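Local structure of enoyl-CoA hydratase/isomerase family protein (4FN7) at residues T8-I13 and A191-A196; A36-A41 and Y87-Y92; G47-T52 and K94-A99; H117-H122 and E182-R187. The protein probably catalyses the hydration of unsaturated acyl-CoA thioesters in lipid metabolism. All blocks are in the same frame, centred on the assembly; numbering follows the deposited sequence.

Interaction 3 lies at the centre of the main sheet, a buried parallel pairing of strands 48-52 and 96-100 bound by backbone hydrogen bonds. Of the others, interaction 4 sets a helix on the sheet, interaction 1 a helix against a hairpin turn, and interaction 2 helix against helix. Interactions 1 and 4 share helix 184-195: its C-terminal part reaches the turn of 8-13 through a partly exposed salt bridge, while its first turn rests on strand 117-120 by buried packing alone. Interaction 2 mixes an ion pair with an apolar side that packs on Leu49 and Ile51 of interaction 3. Interactions 3 and 4 meet through neighbouring strands, Met98 bonding to His117 and Val119.

Interaction 1: residues T8-I13 and A191-A196; sequences TRKDSI and AAREFA
Arg193 and Asp11 meet side-on, the guanidinium presenting NE and NH2 to the two carboxylate oxygens in the conformer described, one of two modelled for Arg193. Arg193 NE donates to Asp11 OD2 at 2.8 Å and Arg193 NH2 to Asp11 OD1 at 3.0 Å; both bonds use syn lone pairs, and the two planes are only 25° apart, so the pair forms a nearly flat, bidentate salt bridge. The arginine chain runs extended from CG to NE and crosses the aspartate at about a right angle. Over one face of the guanidinium sits Ile13 CD1, 3.9 Å from Arg193 CZ, while Lys10 CB lies obliquely at 3.6 Å from Arg193 NH2. Lys10 itself turns its amine to Glu189, one helical turn before Arg193. The acidic partner belongs to a type II' turn, Lys10 to Ile13, that closes the beta hairpin of strands 5-10 and 13-18 at the edge of the crotonase sheet; helix 184-195 packs beside it. Within the turn, Asp11 CG stands between its own backbone N and carbonyl carbon (chi1 48°), and Asp11 OD2 also accepts from Ser12 N at 2.8 Å, approached from above the carboxylate plane. Two donors thus grip OD2, and the Ser12 amide helps to fix the rotation of the carboxylate. Deeper in, Ile13 CG2 touches both Arg193 CG and Ala192 CB, 3.9 Å from the latter, and the isoleucine and Ala192 both continue onto Ala48 and Val50 of the adjoining strand. A water joins Ser12 OG to Arg193 O, to which it donates at 2.7 Å.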
# COMPACT_ATOMS: atom_id res chain seq x y z
N THR A 8 -9.72 -21.79 25.56
CA THR A 8 -9.88 -23.22 25.31
C THR A 8 -8.74 -23.70 24.42
O THR A 8 -8.56 -23.21 23.32
CB THR A 8 -11.21 -23.51 24.60
OG1 THR A 8 -12.28 -22.85 25.29
CG2 THR A 8 -11.48 -25.01 24.57
N ARG A 9 -7.98 -24.66 24.92
CA ARG A 9 -6.96 -25.28 24.09
C ARG A 9 -7.57 -26.45 23.32
O ARG A 9 -8.21 -27.33 23.91
CB ARG A 9 -5.76 -25.74 24.92
CG ARG A 9 -4.68 -26.43 24.08
CD ARG A 9 -3.35 -26.55 24.81
NE ARG A 9 -3.45 -27.35 26.04
CZ ARG A 9 -2.41 -27.83 26.70
NH1 ARG A 9 -1.18 -27.62 26.25
NH2 ARG A 9 -2.60 -28.54 27.80
N LYS A 10 -7.38 -26.45 22.01
CA LYS A 10 -7.82 -27.54 21.15
C LYS A 10 -6.64 -27.99 20.31
O LYS A 10 -6.27 -27.31 19.35
CB LYS A 10 -8.94 -27.08 20.21
CG LYS A 10 -10.09 -26.36 20.87
CD LYS A 10 -11.09 -25.90 19.81
CE LYS A 10 -12.22 -25.08 20.40
NZ LYS A 10 -13.14 -24.61 19.34
N ASP A 11 -6.06 -29.13 20.66
CA ASP A 11 -4.87 -29.65 20.00
C ASP A 11 -3.81 -28.57 19.75
O ASP A 11 -3.21 -28.04 20.69
CB ASP A 11 -5.22 -30.40 18.71
CG ASP A 11 -6.17 -29.63 17.82
OD1 ASP A 11 -7.40 -29.68 18.07
OD2 ASP A 11 -5.71 -28.98 16.86
N SER A 12 -3.58 -28.25 18.48
CA SER A 12 -2.48 -27.36 18.13
C SER A 12 -2.80 -25.88 18.35
O SER A 12 -1.93 -25.03 18.17
CB SER A 12 -2.05 -27.58 16.68
OG SER A 12 -3.10 -27.26 15.78
N ILE A 13 -4.03 -25.56 18.74
CA ILE A 13 -4.41 -24.15 18.86
C ILE A 13 -5.08 -23.80 20.18
O ILE A 13 -5.55 -24.67 20.92
CB ILE A 13 -5.34 -23.71 17.69
CG1 ILE A 13 -6.72 -24.35 17.81
CG2 ILE A 13 -4.68 -24.03 16.35
CD1 ILE A 13 -7.71 -23.86 16.76
N ALA A 191 -7.66 -22.34 9.50
CA ALA A 191 -6.51 -21.56 9.05
C ALA A 191 -5.41 -21.58 10.11
O ALA A 191 -4.24 -21.76 9.78
CB ALA A 191 -6.94 -20.12 8.74
N ALA A 192 -5.79 -21.39 11.37
CA ALA A 192 -4.83 -21.45 12.47
C ALA A 192 -4.09 -22.79 12.50
O ALA A 192 -2.87 -22.83 12.66
CB ALA A 192 -5.51 -21.17 13.79
N ARG A 193 -4.82 -23.89 12.33
CA ARG A 193 -4.19 -25.21 12.32
C ARG A 193 -3.21 -25.34 11.16
O ARG A 193 -2.14 -25.94 11.32
CB ARG A 193 -5.24 -26.32 12.33
CG ARG A 193 -5.99 -26.43 13.66
CD ARG A 193 -6.96 -27.59 13.68
NE ARG A 193 -7.50 -27.82 15.02
CZ ARG A 193 -8.68 -27.39 15.45
NH1 ARG A 193 -9.47 -26.70 14.64
NH2 ARG A 193 -9.08 -27.65 16.69
N GLU A 194 -3.56 -24.77 10.01
CA GLU A 194 -2.65 -24.75 8.87
C GLU A 194 -1.38 -23.95 9.18
O GLU A 194 -0.26 -24.42 8.94
CB GLU A 194 -3.34 -24.16 7.63
CG GLU A 194 -2.44 -24.00 6.42
CD GLU A 194 -3.06 -23.12 5.35
OE1 GLU A 194 -4.24 -22.75 5.49
OE2 GLU A 194 -2.35 -22.79 4.37
N PHE A 195 -1.54 -22.75 9.72
CA PHE A 195 -0.38 -21.90 10.00
C PHE A 195 0.51 -22.48 11.10
O PHE A 195 1.71 -22.21 11.13
CB PHE A 195 -0.82 -20.47 10.36
CG PHE A 195 -1.65 -19.80 9.29
CD1 PHE A 195 -1.37 -19.98 7.95
CD2 PHE A 195 -2.71 -19.00 9.65
CE1 PHE A 195 -2.14 -19.35 6.98
CE2 PHE A 195 -3.49 -18.37 8.69
CZ PHE A 195 -3.20 -18.55 7.36
N ALA A 196 -0.07 -23.26 12.00
CA ALA A 196 0.71 -23.96 13.02
C ALA A 196 1.72 -24.92 12.38
O ALA A 196 2.69 -25.33 13.03
CB ALA A 196 -0.19 -24.69 13.99
O HOH W 1 -1.92 -27.86 13.25

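Interaction 2: residues A36-A41 and Y87-Y92; sequences AAIDNA and YRLLSY
Ile38 of helix 28-44 packs against the end of helix 73-90 and the loop after it (Arg88, Leu89 and Tyr92) in a buried contact with an ion pair along one border. Both helices lie on the same side of the main sheet of the crotonase fold, and Ala41, Leu89 and Tyr92 rest on Leu49 of its strand 48-52. Ile38 CG2, anti to the backbone N, lies over a face of the Arg88 guanidinium, offset toward the rim and 3.5 Å from Arg88 CZ, and approaches the Tyr92 ring obliquely, 3.5 Å from Tyr92 CE1. Ile38 CD1 turns instead to Leu89 CD2, at 3.8 Å. Arg88 stretches out from CG to NE, its CG anti to the backbone N (chi1 -173°), and so carries the guanidinium across to Asp39. Arg88 NH2 donates to Asp39 OD1 at 2.7 Å, through the anti lone pair and tilted from the guanidinium plane, with a weak second bond from NH1 to the same oxygen; the carboxylate and guanidinium planes are 46° apart. Asp42 gives NH2 a second salt bridge, and Asn35 accepts from NH1. Tyr92 OH, 3.6 Å from Ala41 CB, hydrogen-bonds to Asp42 and accepts from a water that also donates to Ala41 O. Arg88 is therefore held by two carboxylates and an amide oxygen while an isoleucine methyl covers part of one face, which restricts its rotation and probably stabilises its positive charge; with Asp42 shared between Arg88 and Tyr92, the polar border becomes one connected network.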
# COMPACT_ATOMS: atom_id res chain seq x y z
N ALA A 36 -4.73 -12.27 30.32
CA ALA A 36 -4.68 -13.51 31.08
C ALA A 36 -4.83 -14.72 30.15
O ALA A 36 -4.17 -15.75 30.33
CB ALA A 36 -5.75 -13.53 32.16
N ALA A 37 -5.70 -14.60 29.15
CA ALA A 37 -5.92 -15.68 28.21
C ALA A 37 -4.69 -15.91 27.34
O ALA A 37 -4.32 -17.05 27.06
CB ALA A 37 -7.13 -15.39 27.34
N ILE A 38 -4.05 -14.83 26.91
CA ILE A 38 -2.83 -14.98 26.12
C ILE A 38 -1.71 -15.55 27.00
O ILE A 38 -0.90 -16.35 26.53
CB ILE A 38 -2.40 -13.65 25.42
CG1 ILE A 38 -3.54 -13.11 24.55
CG2 ILE A 38 -1.13 -13.87 24.59
CD1 ILE A 38 -3.38 -11.66 24.14
N ASP A 39 -1.68 -15.17 28.28
CA ASP A 39 -0.75 -15.80 29.22
C ASP A 39 -0.95 -17.32 29.24
O ASP A 39 0.03 -18.08 29.26
CB ASP A 39 -0.92 -15.28 30.66
CG ASP A 39 -0.54 -13.82 30.84
OD1 ASP A 39 0.10 -13.22 29.95
OD2 ASP A 39 -0.89 -13.29 31.91
N ASN A 40 -2.20 -17.77 29.27
CA ASN A 40 -2.49 -19.20 29.21
C ASN A 40 -1.92 -19.83 27.94
O ASN A 40 -1.33 -20.91 27.98
CB ASN A 40 -3.99 -19.50 29.26
CG ASN A 40 -4.61 -19.17 30.59
OD1 ASN A 40 -3.93 -19.07 31.61
ND2 ASN A 40 -5.93 -19.01 30.59
N ALA A 41 -2.12 -19.15 26.82
CA ALA A 41 -1.60 -19.62 25.54
C ALA A 41 -0.09 -19.72 25.58
O ALA A 41 0.50 -20.65 25.02
CB ALA A 41 -2.05 -18.71 24.41
N TYR A 87 0.45 -4.38 20.50
CA TYR A 87 1.87 -4.65 20.35
C TYR A 87 2.16 -6.13 20.66
O TYR A 87 2.90 -6.80 19.92
CB TYR A 87 2.68 -3.74 21.28
CG TYR A 87 4.17 -3.84 21.08
CD1 TYR A 87 4.86 -2.86 20.36
CD2 TYR A 87 4.90 -4.91 21.59
CE1 TYR A 87 6.23 -2.94 20.17
CE2 TYR A 87 6.27 -5.00 21.41
CZ TYR A 87 6.93 -4.02 20.70
OH TYR A 87 8.29 -4.13 20.52
N ARG A 88 1.58 -6.63 21.74
CA ARG A 88 1.77 -8.02 22.15
C ARG A 88 1.35 -9.00 21.05
O ARG A 88 2.05 -9.97 20.76
CB ARG A 88 1.00 -8.32 23.43
CG ARG A 88 1.29 -9.69 24.01
CD ARG A 88 0.53 -9.93 25.29
NE ARG A 88 0.92 -11.23 25.85
CZ ARG A 88 0.38 -11.78 26.93
NH1 ARG A 88 -0.59 -11.17 27.59
NH2 ARG A 88 0.83 -12.96 27.34
N LEU A 89 0.21 -8.73 20.43
CA LEU A 89 -0.29 -9.62 19.40
C LEU A 89 0.46 -9.50 18.08
O LEU A 89 0.71 -10.51 17.42
CB LEU A 89 -1.80 -9.43 19.20
CG LEU A 89 -2.61 -9.99 20.37
CD1 LEU A 89 -4.05 -9.49 20.31
CD2 LEU A 89 -2.57 -11.52 20.40
N LEU A 90 0.82 -8.28 17.68
CA LEU A 90 1.57 -8.08 16.45
C LEU A 90 2.96 -8.71 16.53
O LEU A 90 3.54 -9.07 15.51
CB LEU A 90 1.70 -6.59 16.13
CG LEU A 90 0.50 -5.94 15.43
CD1 LEU A 90 0.62 -4.42 15.44
CD2 LEU A 90 0.31 -6.46 14.02
N SER A 91 3.48 -8.84 17.75
CA SER A 91 4.81 -9.42 17.92
C SER A 91 4.74 -10.88 18.38
O SER A 91 5.77 -11.50 18.63
CB SER A 91 5.64 -8.59 18.89
OG SER A 91 5.04 -8.57 20.17
N TYR A 92 3.53 -11.42 18.46
CA TYR A 92 3.33 -12.75 19.02
C TYR A 92 4.10 -13.81 18.22
O TYR A 92 4.05 -13.82 17.00
CB TYR A 92 1.83 -13.08 19.08
CG TYR A 92 1.54 -14.15 20.10
CD1 TYR A 92 1.64 -13.88 21.46
CD2 TYR A 92 1.19 -15.44 19.71
CE1 TYR A 92 1.40 -14.87 22.40
CE2 TYR A 92 0.95 -16.42 20.65
CZ TYR A 92 1.06 -16.13 21.99
OH TYR A 92 0.82 -17.12 22.92
O HOH W 2 2.05 -19.66 22.72

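Interaction 3: residues G47-T52 and K94-A99; sequences GALVIT and KPVVMA
Met98 lies beside Ile51, both side chains pointing the same way from adjacent parallel strands. Its CB leaves the strand with CG anti to the carbonyl carbon, and the chain then bends at chi2 (-68°), laying SD against the neighbour: Met98 SD is 3.7 Å from Ile51 CB and 4.1 Å from Ile51 CG2. The terminal Met98 CE continues alongside to Ile51 CD1, at 4.0 Å. This same face carries Leu49 and Val96, whose CD1 and CG2 meet at 4.2 Å, while Val50, Val97, Thr52 and Ala99 occupy the other. The backbones are joined in regular parallel register: Leu49 N donates to Pro95 O, Val97 N to Leu49 O at 2.8 Å, Ile51 N to Val97 O at 3.0 Å, and Ala99 N to Ile51 O. At the entry to the pair, Pro95 CD lies 3.4 Å from Gly47 O, and Lys94 sends its amine to Asp45 and Val46. Strand 48-52 has strand 13-18 on its other flank, and strand 96-100 has 117-120, placing the pair in the middle of the crotonase sheet; helix 184-195 covers the Val50 and Val97 face through Ala188 and Ala192, and Tyr92 packs on Leu49 from the opposite one.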
# COMPACT_ATOMS: atom_id res chain seq x y z
N GLY A 47 0.36 -23.93 19.12
CA GLY A 47 0.85 -23.72 17.77
C GLY A 47 0.34 -22.44 17.12
O GLY A 47 1.00 -21.87 16.26
N ALA A 48 -0.86 -22.01 17.50
CA ALA A 48 -1.46 -20.80 16.96
C ALA A 48 -2.61 -20.34 17.85
O ALA A 48 -3.13 -21.12 18.65
CB ALA A 48 -1.95 -21.02 15.53
N LEU A 49 -2.97 -19.06 17.73
CA LEU A 49 -4.09 -18.49 18.47
C LEU A 49 -5.22 -18.18 17.52
O LEU A 49 -4.98 -17.71 16.40
CB LEU A 49 -3.73 -17.16 19.12
CG LEU A 49 -2.56 -16.93 20.05
CD1 LEU A 49 -2.70 -15.55 20.67
CD2 LEU A 49 -2.54 -17.99 21.12
N VAL A 50 -6.44 -18.39 17.98
CA VAL A 50 -7.63 -17.85 17.35
C VAL A 50 -8.30 -16.95 18.37
O VAL A 50 -8.53 -17.35 19.51
CB VAL A 50 -8.60 -18.96 16.95
CG1 VAL A 50 -9.92 -18.35 16.45
CG2 VAL A 50 -7.98 -19.85 15.90
N ILE A 51 -8.60 -15.72 17.96
CA ILE A 51 -9.33 -14.79 18.81
C ILE A 51 -10.66 -14.46 18.14
O ILE A 51 -10.69 -14.07 16.97
CB ILE A 51 -8.52 -13.50 19.07
CG1 ILE A 51 -7.28 -13.84 19.90
CG2 ILE A 51 -9.38 -12.47 19.80
CD1 ILE A 51 -6.26 -12.71 19.97
N THR A 52 -11.76 -14.63 18.87
CA THR A 52 -13.09 -14.40 18.33
C THR A 52 -13.84 -13.36 19.14
O THR A 52 -13.46 -13.05 20.27
CB THR A 52 -13.96 -15.69 18.33
OG1 THR A 52 -14.66 -15.80 19.58
CG2 THR A 52 -13.10 -16.94 18.10
N LYS A 94 3.63 -16.90 17.65
CA LYS A 94 2.84 -17.91 16.96
C LYS A 94 1.86 -17.22 16.04
O LYS A 94 1.48 -16.06 16.28
CB LYS A 94 2.05 -18.74 17.97
CG LYS A 94 2.84 -19.18 19.19
CD LYS A 94 3.95 -20.17 18.85
CE LYS A 94 4.77 -20.53 20.08
NZ LYS A 94 3.92 -21.12 21.15
N PRO A 95 1.41 -17.91 14.98
CA PRO A 95 0.39 -17.29 14.14
C PRO A 95 -0.87 -16.94 14.93
O PRO A 95 -1.29 -17.71 15.81
CB PRO A 95 0.09 -18.36 13.10
CG PRO A 95 1.36 -19.16 13.00
CD PRO A 95 1.88 -19.19 14.42
N VAL A 96 -1.46 -15.79 14.62
CA VAL A 96 -2.66 -15.31 15.29
C VAL A 96 -3.73 -15.11 14.23
O VAL A 96 -3.54 -14.36 13.26
CB VAL A 96 -2.39 -13.95 15.98
CG1 VAL A 96 -3.68 -13.40 16.60
CG2 VAL A 96 -1.29 -14.08 17.02
N VAL A 97 -4.85 -15.80 14.41
CA VAL A 97 -5.96 -15.70 13.46
C VAL A 97 -7.16 -15.08 14.13
O VAL A 97 -7.59 -15.55 15.18
CB VAL A 97 -6.34 -17.07 12.87
CG1 VAL A 97 -7.43 -16.92 11.82
CG2 VAL A 97 -5.12 -17.74 12.26
N MET A 98 -7.70 -14.03 13.52
CA MET A 98 -8.86 -13.35 14.07
C MET A 98 -10.13 -13.87 13.42
O MET A 98 -10.23 -13.88 12.19
CB MET A 98 -8.76 -11.84 13.84
CG MET A 98 -7.55 -11.20 14.46
SD MET A 98 -7.64 -11.22 16.25
CE MET A 98 -6.09 -10.41 16.67
N ALA A 99 -11.08 -14.28 14.25
CA ALA A 99 -12.43 -14.62 13.80
C ALA A 99 -13.33 -13.42 14.07
O ALA A 99 -13.82 -13.24 15.19
CB ALA A 99 -12.94 -15.84 14.54

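Interaction 4: residues H117-H122 and E182-R187; sequences HRVAAH and EVVVSR
Val184 meets Val119, Ala120 and Ala121 in a contact of van der Waals packing, methyls against side chains and backbone, with no hydrogen bond between the segments. Its two methyls divide the work. Val184 CG1, anti to the backbone N (chi1 167°), lies 3.7 Å from Val119 O and also touches Val119 CG1. Val184 CG2 rests on the backbone further along, 3.8 Å from Ala121 N, with Ala120 C and Ala121 CB close by. One turn on, the aliphatic part of Arg187 adds its CG, 4.3 Å from Val119 CG1. Backbone bonding here is local: Val183 occupies the N-cap position, and Arg187 N donates to Val183 O at 2.8 Å in the first turn of helix 184-195. The polar groups bond elsewhere. Arg187 pairs with Glu177 and Glu190, and His117 NE2 also goes to Glu177, so one glutamate lies between the strand's histidine and the helix's arginine. His117 ND1 and Arg118 reach Gln156 and Ser152 of a second subunit, so strand 117-120 takes part in the subunit interface as well as carrying the helix. With the charges paired outside it, the meeting of helix and strand rests on the fit of Val184 against the strand backbone and the side chains of Val119 and Ala121.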
# COMPACT_ATOMS: atom_id res chain seq x y z
N HIS A 117 -3.87 -13.36 10.10
CA HIS A 117 -4.92 -13.67 9.15
C HIS A 117 -6.25 -13.32 9.81
O HIS A 117 -6.46 -13.64 10.98
CB HIS A 117 -4.89 -15.17 8.79
CG HIS A 117 -5.84 -15.55 7.70
ND1 HIS A 117 -5.71 -15.09 6.40
CD2 HIS A 117 -6.94 -16.34 7.71
CE1 HIS A 117 -6.69 -15.59 5.66
NE2 HIS A 117 -7.45 -16.35 6.43
N ARG A 118 -7.13 -12.67 9.04
CA ARG A 118 -8.36 -12.11 9.58
C ARG A 118 -9.55 -12.53 8.73
O ARG A 118 -9.58 -12.24 7.53
CB ARG A 118 -8.25 -10.58 9.60
CG ARG A 118 -7.06 -10.07 10.42
CD ARG A 118 -6.67 -8.66 10.00
NE ARG A 118 -6.19 -8.64 8.62
CZ ARG A 118 -5.90 -7.54 7.94
NH1 ARG A 118 -6.06 -6.35 8.50
NH2 ARG A 118 -5.47 -7.63 6.69
N VAL A 119 -10.50 -13.22 9.34
CA VAL A 119 -11.65 -13.77 8.64
C VAL A 119 -12.91 -13.06 9.10
O VAL A 119 -13.12 -12.91 10.30
CB VAL A 119 -11.81 -15.28 8.93
CG1 VAL A 119 -12.93 -15.87 8.09
CG2 VAL A 119 -10.50 -16.01 8.66
N ALA A 120 -13.76 -12.64 8.16
CA ALA A 120 -15.03 -12.01 8.51
C ALA A 120 -16.12 -12.44 7.55
O ALA A 120 -15.83 -13.04 6.51
CB ALA A 120 -14.89 -10.49 8.49
N ALA A 121 -17.37 -12.15 7.90
CA ALA A 121 -18.48 -12.33 6.97
C ALA A 121 -18.69 -11.06 6.16
O ALA A 121 -18.24 -9.98 6.55
CB ALA A 121 -19.75 -12.70 7.72
N HIS A 122 -19.36 -11.20 5.02
CA HIS A 122 -19.55 -10.11 4.08
C HIS A 122 -20.12 -8.85 4.71
O HIS A 122 -19.70 -7.75 4.39
CB HIS A 122 -20.48 -10.56 2.94
CG HIS A 122 -20.96 -9.43 2.08
ND1 HIS A 122 -22.19 -8.83 2.25
CD2 HIS A 122 -20.36 -8.77 1.05
CE1 HIS A 122 -22.33 -7.86 1.36
NE2 HIS A 122 -21.24 -7.81 0.62
N GLU A 182 -21.77 -18.47 9.54
CA GLU A 182 -21.79 -19.70 10.31
C GLU A 182 -20.48 -20.48 10.27
O GLU A 182 -20.30 -21.44 11.01
CB GLU A 182 -22.96 -20.59 9.88
CG GLU A 182 -22.87 -21.12 8.45
CD GLU A 182 -23.53 -20.22 7.41
OE1 GLU A 182 -23.68 -19.00 7.65
OE2 GLU A 182 -23.90 -20.74 6.34
N VAL A 183 -19.55 -20.07 9.40
CA VAL A 183 -18.26 -20.74 9.35
C VAL A 183 -17.06 -19.82 9.59
O VAL A 183 -15.92 -20.23 9.42
CB VAL A 183 -18.05 -21.53 8.03
CG1 VAL A 183 -19.09 -22.63 7.89
CG2 VAL A 183 -18.07 -20.60 6.83
N VAL A 184 -17.31 -18.58 10.01
CA VAL A 184 -16.20 -17.67 10.32
C VAL A 184 -15.25 -18.29 11.35
O VAL A 184 -14.05 -18.34 11.15
CB VAL A 184 -16.69 -16.28 10.79
CG1 VAL A 184 -15.55 -15.46 11.42
CG2 VAL A 184 -17.32 -15.52 9.62
N VAL A 185 -15.81 -18.79 12.45
CA VAL A 185 -14.99 -19.35 13.51
C VAL A 185 -14.30 -20.64 13.08
O VAL A 185 -13.10 -20.81 13.28
CB VAL A 185 -15.80 -19.58 14.80
CG1 VAL A 185 -14.98 -20.34 15.83
CG2 VAL A 185 -16.27 -18.24 15.36
N SER A 186 -15.06 -21.55 12.47
CA SER A 186 -14.46 -22.83 12.08
C SER A 186 -13.38 -22.62 11.01
O SER A 186 -12.35 -23.29 11.01
CB SER A 186 -15.52 -23.84 11.62
OG SER A 186 -16.25 -23.35 10.52
N ARG A 187 -13.61 -21.66 10.11
CA ARG A 187 -12.61 -21.36 9.10
C ARG A 187 -11.36 -20.73 9.74
O ARG A 187 -10.24 -21.06 9.37
CB ARG A 187 -13.19 -20.45 8.02
CG ARG A 187 -12.19 -19.98 7.01
CD ARG A 187 -11.50 -21.12 6.27
NE ARG A 187 -10.37 -20.58 5.53
CZ ARG A 187 -9.19 -21.16 5.40
NH1 ARG A 187 -8.97 -22.36 5.92
NH2 ARG A 187 -8.23 -20.54 4.73